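Local coordinates for heptaprenyl diphosphate synthase (HEPPP synthase) subunit 1 family protein (PDB 5H9D) that probably serves as the small partner subunit of a two-component heptaprenyl diphosphate synthase, working with a farnesyl diphosphate synthase-like chain to make the seven-unit isoprenoid diphosphate, at residues R10-E13 against E14-G18; I71-G74 against D75-A79; E129-F132 against P133-L137. All blocks are in the same frame, centred on the assembly; numbering follows the deposited sequence.

In the fold
All three contacts are local, each between neighbouring turns of one helix or at its end. None closes a long loop. They follow one another in series and neither nest nor cross. Contact 1 lies at the C-terminal end of helix 4-15. Contact 2 lies near the start of helix 70-88. These two touch: L16 and I12 of contact 1 pack on L76 and I77 of contact 2, which ties the N-terminal helix to helix 70-88. Both also meet the partner chain, a farnesyl pyrophosphate synthetase. Contact 3 is on helix 118-140, nearest the centre of the chain. Its side chains pack on helices 43-65 and 91-112 and on the short helix 150-153.

Contact 1: R10-E13 against E14-G18; sequences RQIE and ERLKG
I12 and L16 make the apolar part of this contact, one turn apart where helix 4-15 ends. Their side chains run alongside each other, with I12 CG2 3.5 Å from L16 CD1. I12 CG2 is anti to its own backbone N (the CG1 torsion is -69°), and this sets the methyl beside L16. The pair leans on L76 and I77 of helix 70-88.

The backbone supplies the last helical bonds. L16 N donates to I12 O at 2.7 Å and more weakly to E13 O at 3.1 Å. L16 is the first residue to leave helical angles. The bonds from E14 N to R10 O and from R15 N to Q11 O are doubtful.

E13 and K17 lie on the exposed side. E13 OE1 forms a loose salt bridge with K17 NZ at 3.6 Å. R15 instead runs along helix 70-88 to the subunit interface. E14 OE1 lies 3.5 Å from R15 NE, well out of the guanidinium plane, so this pairing is by charge alone. R15 NH2 has a stronger partner in E135 of the farnesyl pyrophosphate synthetase chain.

The chemistry implies an amphipathic helix end: an apolar side facing helix 70-88 and Y22, and charged groups that include an interface arginine.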
loop_
_atom_site.group_PDB
_atom_site.type_symbol
_atom_site.label_atom_id
_atom_site.label_comp_id
_atom_site.label_asym_id
_atom_site.label_seq_id
_atom_site.Cartn_x
_atom_site.Cartn_y
_atom_site.Cartn_z
ATOM N N ARG C 10 -6.218 -7.703 20.292
ATOM C CA ARG C 10 -7.633 -7.704 19.980
ATOM C C ARG C 10 -7.875 -6.923 18.689
ATOM O O ARG C 10 -8.663 -7.353 17.853
ATOM C CB ARG C 10 -8.432 -7.096 21.132
ATOM C CG ARG C 10 -9.878 -6.809 20.788
ATOM C CD ARG C 10 -10.627 -6.388 22.024
ATOM N NE ARG C 10 -9.728 -5.828 23.029
ATOM C CZ ARG C 10 -10.143 -5.186 24.116
ATOM N NH1 ARG C 10 -11.449 -5.026 24.323
ATOM N NH2 ARG C 10 -9.257 -4.714 24.996
ATOM N N GLN C 11 -7.197 -5.786 18.523
ATOM C CA GLN C 11 -7.363 -4.993 17.302
ATOM C C GLN C 11 -6.872 -5.765 16.078
ATOM O O GLN C 11 -7.561 -5.795 15.064
ATOM C CB GLN C 11 -6.638 -3.637 17.404
ATOM C CG GLN C 11 -7.380 -2.602 18.223
ATOM C CD GLN C 11 -6.635 -1.279 18.365
ATOM O OE1 GLN C 11 -6.407 -0.573 17.389
ATOM N NE2 GLN C 11 -6.265 -0.934 19.590
ATOM N N ILE C 12 -5.698 -6.396 16.172
ATOM C CA ILE C 12 -5.157 -7.161 15.049
ATOM C C ILE C 12 -6.176 -8.233 14.686
ATOM O O ILE C 12 -6.321 -8.629 13.531
ATOM C CB ILE C 12 -3.828 -7.852 15.412
ATOM C CG1 ILE C 12 -2.719 -6.821 15.589
ATOM C CG2 ILE C 12 -3.437 -8.847 14.322
ATOM C CD1 ILE C 12 -2.247 -6.218 14.325
ATOM N N GLU C 13 -6.883 -8.685 15.709
ATOM C CA GLU C 13 -7.909 -9.708 15.593
ATOM C C GLU C 13 -9.018 -9.314 14.639
ATOM O O GLU C 13 -9.301 -10.020 13.674
ATOM C CB GLU C 13 -8.490 -9.974 16.979
ATOM C CG GLU C 13 -7.957 -11.222 17.628
ATOM C CD GLU C 13 -8.519 -12.432 16.951
ATOM O OE1 GLU C 13 -9.753 -12.615 17.046
ATOM O OE2 GLU C 13 -7.741 -13.175 16.310
ATOM N N GLU C 14 -9.657 -8.187 14.920
ATOM C CA GLU C 14 -10.736 -7.720 14.068
ATOM C C GLU C 14 -10.235 -7.577 12.634
ATOM O O GLU C 14 -10.854 -8.082 11.689
ATOM C CB GLU C 14 -11.277 -6.380 14.578
ATOM C CG GLU C 14 -10.223 -5.482 15.225
ATOM C CD GLU C 14 -10.541 -3.988 15.108
ATOM O OE1 GLU C 14 -10.498 -3.448 13.967
ATOM O OE2 GLU C 14 -10.836 -3.361 16.160
ATOM N N ARG C 15 -9.100 -6.895 12.491
ATOM C CA ARG C 15 -8.457 -6.654 11.198
ATOM C C ARG C 15 -8.061 -7.954 10.469
ATOM O O ARG C 15 -8.096 -8.006 9.240
ATOM C CB ARG C 15 -7.233 -5.726 11.391
ATOM C CG ARG C 15 -7.438 -4.230 10.988
ATOM C CD ARG C 15 -8.811 -3.708 11.379
ATOM N NE ARG C 15 -9.145 -2.363 10.900
ATOM C CZ ARG C 15 -8.585 -1.259 11.366
ATOM N NH1 ARG C 15 -7.652 -1.353 12.298
ATOM N NH2 ARG C 15 -9.003 -0.061 10.976
ATOM N N LEU C 16 -7.716 -9.003 11.212
ATOM C CA LEU C 16 -7.336 -10.258 10.579
ATOM C C LEU C 16 -8.451 -11.296 10.474
ATOM O O LEU C 16 -8.185 -12.502 10.459
ATOM C CB LEU C 16 -6.157 -10.896 11.311
ATOM C CG LEU C 16 -4.773 -10.319 11.074
ATOM C CD1 LEU C 16 -3.747 -11.235 11.722
ATOM C CD2 LEU C 16 -4.531 -10.197 9.569
ATOM N N LYS C 17 -9.696 -10.852 10.393
ATOM C CA LYS C 17 -10.784 -11.796 10.297
ATOM C C LYS C 17 -10.593 -12.792 9.161
ATOM O O LYS C 17 -9.669 -13.601 9.190
ATOM C CB LYS C 17 -12.114 -11.063 10.152
ATOM C CG LYS C 17 -12.753 -10.714 11.493
ATOM C CD LYS C 17 -13.208 -11.981 12.220
ATOM C CE LYS C 17 -13.486 -11.755 13.724
ATOM N NZ LYS C 17 -12.287 -11.934 14.615
ATOM N N GLY C 18 -11.468 -12.715 8.165
ATOM C CA GLY C 18 -11.450 -13.630 7.035
ATOM C C GLY C 18 -10.164 -14.241 6.512
ATOM O O GLY C 18 -10.172 -14.771 5.401
#

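Contact 2: I71-G74 against D75-A79; sequences ILIG and DLISA
I71 and D75 are neighbours on successive turns of helix 70-88, their side chains running alongside each other. I71 CG2 is 3.3 Å from D75 OD2, so the methyl flanks the carboxylate. CG of D75 is anti to its own carbonyl carbon (chi1 -77°), which turns the carboxylate back along the helix toward I71. OD2 is hydrogen-bonded to ND1 of H81 of the farnesyl pyrophosphate synthetase chain, its main polar partner.

The second side-chain pair is apolar. The I73 and I77 side chains meet at an angle, methyl to methyl, with I73 CG2 4.1 Å from I77 CD1.

Backbone bonds run the regular helical course. D75 N donates to I71 O at 2.9 Å, and L76 N to L72 O and I77 N to I73 O follow in the same way. I73 O also takes a weak bond from L76 N, and G74 O takes a weak one from S78 N.

Helix 70-88 lies between helices 4-15 and 43-65 of its own subunit and the farnesyl pyrophosphate synthetase chain. I71, I77 and S78 pack on helix 43-65, while L76 and I77 meet R15 and I12 of helix 4-15. I73 reaches Y22 and I25 in the loop that follows that helix. Toward the partner chain, I71, L72, L76 and A79 rest on its V84, I85, V138 and I137, respectively, so this segment helps form the subunit interface.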
loop_
_atom_site.group_PDB
_atom_site.type_symbol
_atom_site.label_atom_id
_atom_site.label_comp_id
_atom_site.label_asym_id
_atom_site.label_seq_id
_atom_site.Cartn_x
_atom_site.Cartn_y
_atom_site.Cartn_z
ATOM N N ILE C 71 4.351 -10.562 4.375
ATOM C CA ILE C 71 4.528 -9.142 4.115
ATOM C C ILE C 71 3.169 -8.420 4.169
ATOM O O ILE C 71 3.065 -7.324 4.740
ATOM C CB ILE C 71 5.163 -8.916 2.697
ATOM C CG1 ILE C 71 6.494 -9.671 2.578
ATOM C CG2 ILE C 71 5.394 -7.419 2.429
ATOM C CD1 ILE C 71 7.193 -9.494 1.216
ATOM N N LEU C 72 2.127 -9.028 3.586
ATOM C CA LEU C 72 0.803 -8.409 3.588
ATOM C C LEU C 72 0.303 -8.197 4.997
ATOM O O LEU C 72 -0.336 -7.193 5.301
ATOM C CB LEU C 72 -0.184 -9.249 2.796
ATOM C CG LEU C 72 0.335 -9.436 1.365
ATOM C CD1 LEU C 72 -0.488 -10.475 0.656
ATOM C CD2 LEU C 72 0.369 -8.107 0.608
ATOM N N ILE C 73 0.606 -9.157 5.859
ATOM C CA ILE C 73 0.228 -9.103 7.256
ATOM C C ILE C 73 0.920 -7.899 7.865
ATOM O O ILE C 73 0.284 -7.056 8.492
ATOM C CB ILE C 73 0.721 -10.343 7.996
ATOM C CG1 ILE C 73 0.270 -11.596 7.257
ATOM C CG2 ILE C 73 0.184 -10.352 9.395
ATOM C CD1 ILE C 73 -1.214 -11.844 7.323
ATOM N N GLY C 74 2.230 -7.821 7.662
ATOM C CA GLY C 74 2.997 -6.725 8.216
ATOM C C GLY C 74 2.485 -5.388 7.765
ATOM O O GLY C 74 2.557 -4.419 8.507
ATOM N N ASP C 75 1.969 -5.339 6.542
ATOM C CA ASP C 75 1.439 -4.111 5.980
ATOM C C ASP C 75 0.018 -3.777 6.435
ATOM O O ASP C 75 -0.387 -2.611 6.461
ATOM C CB ASP C 75 1.515 -4.185 4.466
ATOM C CG ASP C 75 2.929 -3.951 3.943
ATOM O OD1 ASP C 75 3.531 -2.894 4.268
ATOM O OD2 ASP C 75 3.433 -4.820 3.202
ATOM N N LEU C 76 -0.748 -4.799 6.794
ATOM C CA LEU C 76 -2.098 -4.567 7.287
ATOM C C LEU C 76 -1.959 -3.900 8.657
ATOM O O LEU C 76 -2.643 -2.932 8.972
ATOM C CB LEU C 76 -2.848 -5.900 7.452
ATOM C CG LEU C 76 -4.214 -5.803 8.144
ATOM C CD1 LEU C 76 -5.178 -5.119 7.265
ATOM C CD2 LEU C 76 -4.687 -7.174 8.479
ATOM N N ILE C 77 -1.063 -4.451 9.465
ATOM C CA ILE C 77 -0.801 -3.947 10.797
ATOM C C ILE C 77 -0.313 -2.512 10.662
ATOM O O ILE C 77 -0.574 -1.633 11.501
ATOM C CB ILE C 77 0.250 -4.832 11.485
ATOM C CG1 ILE C 77 -0.281 -6.270 11.524
ATOM C CG2 ILE C 77 0.526 -4.338 12.894
ATOM C CD1 ILE C 77 0.660 -7.294 12.144
ATOM N N SER C 78 0.369 -2.265 9.558
ATOM C CA SER C 78 0.901 -0.945 9.307
ATOM C C SER C 78 -0.221 -0.002 8.932
ATOM O O SER C 78 -0.268 1.123 9.407
ATOM C CB SER C 78 1.948 -1.024 8.211
ATOM O OG SER C 78 2.566 0.224 8.085
ATOM N N ALA C 79 -1.127 -0.466 8.079
ATOM C CA ALA C 79 -2.251 0.361 7.670
ATOM C C ALA C 79 -3.100 0.569 8.921
ATOM O O ALA C 79 -3.680 1.636 9.132
ATOM C CB ALA C 79 -3.054 -0.328 6.568
#

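Contact 3: E129-F132 against P133-L137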
loop_
_atom_site.group_PDB
_atom_site.type_symbol
_atom_site.label_atom_id
_atom_site.label_comp_id
_atom_site.label_asym_id
_atom_site.label_seq_id
_atom_site.Cartn_x
_atom_site.Cartn_y
_atom_site.Cartn_z
ATOM N N GLU C 129 15.820 1.582 18.272
ATOM C CA GLU C 129 15.217 1.009 19.458
ATOM C C GLU C 129 14.405 1.889 20.405
ATOM O O GLU C 129 13.655 1.370 21.195
ATOM C CB GLU C 129 16.282 0.308 20.248
ATOM C CG GLU C 129 15.829 -1.026 20.684
ATOM C CD GLU C 129 15.745 -1.992 19.536
ATOM O OE1 GLU C 129 16.795 -2.229 18.885
ATOM O OE2 GLU C 129 14.625 -2.508 19.295
ATOM N N THR C 130 14.522 3.207 20.298
ATOM C CA THR C 130 13.826 4.128 21.201
ATOM C C THR C 130 12.960 5.194 20.534
ATOM O O THR C 130 12.020 5.705 21.138
ATOM C CB THR C 130 14.853 4.893 22.098
ATOM O OG1 THR C 130 15.787 5.604 21.265
ATOM C CG2 THR C 130 15.616 3.930 22.992
ATOM N N LEU C 131 13.301 5.523 19.289
ATOM C CA LEU C 131 12.618 6.545 18.503
ATOM C C LEU C 131 11.104 6.519 18.567
ATOM O O LEU C 131 10.505 7.544 18.878
ATOM C CB LEU C 131 13.077 6.459 17.057
ATOM C CG LEU C 131 12.982 7.716 16.188
ATOM C CD1 LEU C 131 13.617 8.909 16.915
ATOM C CD2 LEU C 131 13.680 7.457 14.839
ATOM N N PHE C 132 10.455 5.390 18.294
ATOM C CA PHE C 132 9.000 5.420 18.365
ATOM C C PHE C 132 8.479 5.760 19.745
ATOM O O PHE C 132 7.632 6.628 19.877
ATOM C CB PHE C 132 8.371 4.118 17.875
ATOM C CG PHE C 132 8.547 3.893 16.403
ATOM C CD1 PHE C 132 8.615 4.983 15.530
ATOM C CD2 PHE C 132 8.694 2.602 15.891
ATOM C CE1 PHE C 132 8.833 4.797 14.181
ATOM C CE2 PHE C 132 8.910 2.410 14.536
ATOM C CZ PHE C 132 8.983 3.514 13.677
ATOM N N PRO C 133 8.954 5.071 20.790
ATOM C CA PRO C 133 8.428 5.442 22.109
ATOM C C PRO C 133 8.900 6.829 22.544
ATOM O O PRO C 133 8.118 7.603 23.093
ATOM C CB PRO C 133 8.924 4.318 23.027
ATOM C CG PRO C 133 10.074 3.723 22.293
ATOM C CD PRO C 133 9.667 3.786 20.844
ATOM N N TYR C 134 10.165 7.153 22.277
ATOM C CA TYR C 134 10.708 8.459 22.642
ATOM C C TYR C 134 9.805 9.576 22.176
ATOM O O TYR C 134 9.424 10.420 22.979
ATOM C CB TYR C 134 12.115 8.669 22.054
ATOM C CG TYR C 134 12.645 10.101 22.162
ATOM C CD1 TYR C 134 12.173 11.108 21.316
ATOM C CD2 TYR C 134 13.602 10.449 23.118
ATOM C CE1 TYR C 134 12.635 12.424 21.422
ATOM C CE2 TYR C 134 14.074 11.772 23.232
ATOM C CZ TYR C 134 13.579 12.751 22.379
ATOM O OH TYR C 134 14.004 14.056 22.486
ATOM N N ILE C 135 9.461 9.592 20.889
ATOM C CA ILE C 135 8.611 10.659 20.364
ATOM C C ILE C 135 7.123 10.483 20.716
ATOM O O ILE C 135 6.370 11.453 20.716
ATOM C CB ILE C 135 8.780 10.855 18.789
ATOM C CG1 ILE C 135 7.681 10.137 18.034
ATOM C CG2 ILE C 135 10.088 10.300 18.294
ATOM C CD1 ILE C 135 6.499 10.985 17.801
ATOM N N THR C 136 6.682 9.267 21.021
ATOM C CA THR C 136 5.277 9.104 21.363
ATOM C C THR C 136 5.068 9.691 22.755
ATOM O O THR C 136 4.191 10.538 22.946
ATOM C CB THR C 136 4.808 7.628 21.387
ATOM O OG1 THR C 136 5.444 6.873 20.351
ATOM C CG2 THR C 136 3.311 7.581 21.136
ATOM N N LEU C 137 5.880 9.244 23.715
ATOM C CA LEU C 137 5.814 9.725 25.101
ATOM C C LEU C 137 6.106 11.236 25.175
ATOM O O LEU C 137 5.317 12.008 25.725
ATOM C CB LEU C 137 6.834 8.983 25.984
ATOM C CG LEU C 137 6.884 7.446 26.111
ATOM C CD1 LEU C 137 8.202 7.030 26.749
ATOM C CD2 LEU C 137 5.720 6.925 26.935
#
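E129 reaches P133 lightly, its O 4.4 Å from P133 CG. Its carboxylate turns to the chain's C-terminal part: OE1 is hydrogen-bonded to the Y168 hydroxyl and forms a salt bridge with K166.

T130 meets the next turn through its carbonyl. Y134 N donates to T130 O at 2.6 Å. The T130 hydroxyl is bonded back to V126 O. CG of Y134 is anti to its backbone N (chi1 169°), and the phenol leads away to S147 and to the ring of Y150.

The helix is kinked here, as is usual for a proline within a helix. P133 N has no hydrogen to give to the preceding turn, so one rung is missing, and helical bonding resumes at Y134.

L131 faces I135 one turn on, its CD1 4.0 Å from I135 CG2, but the place of that CG2 is doubtful and the pair carries little. L131 packs on E103 and I104, and I135 on F93 and I97, all in helix 91-112.

F132 CB lies next to P133 CD because the two residues are adjacent in the chain. T136 N donates to F132 O, though the place of this oxygen is less sure. The F132 side chain packs on C48, I51 and M55 of helix 43-65.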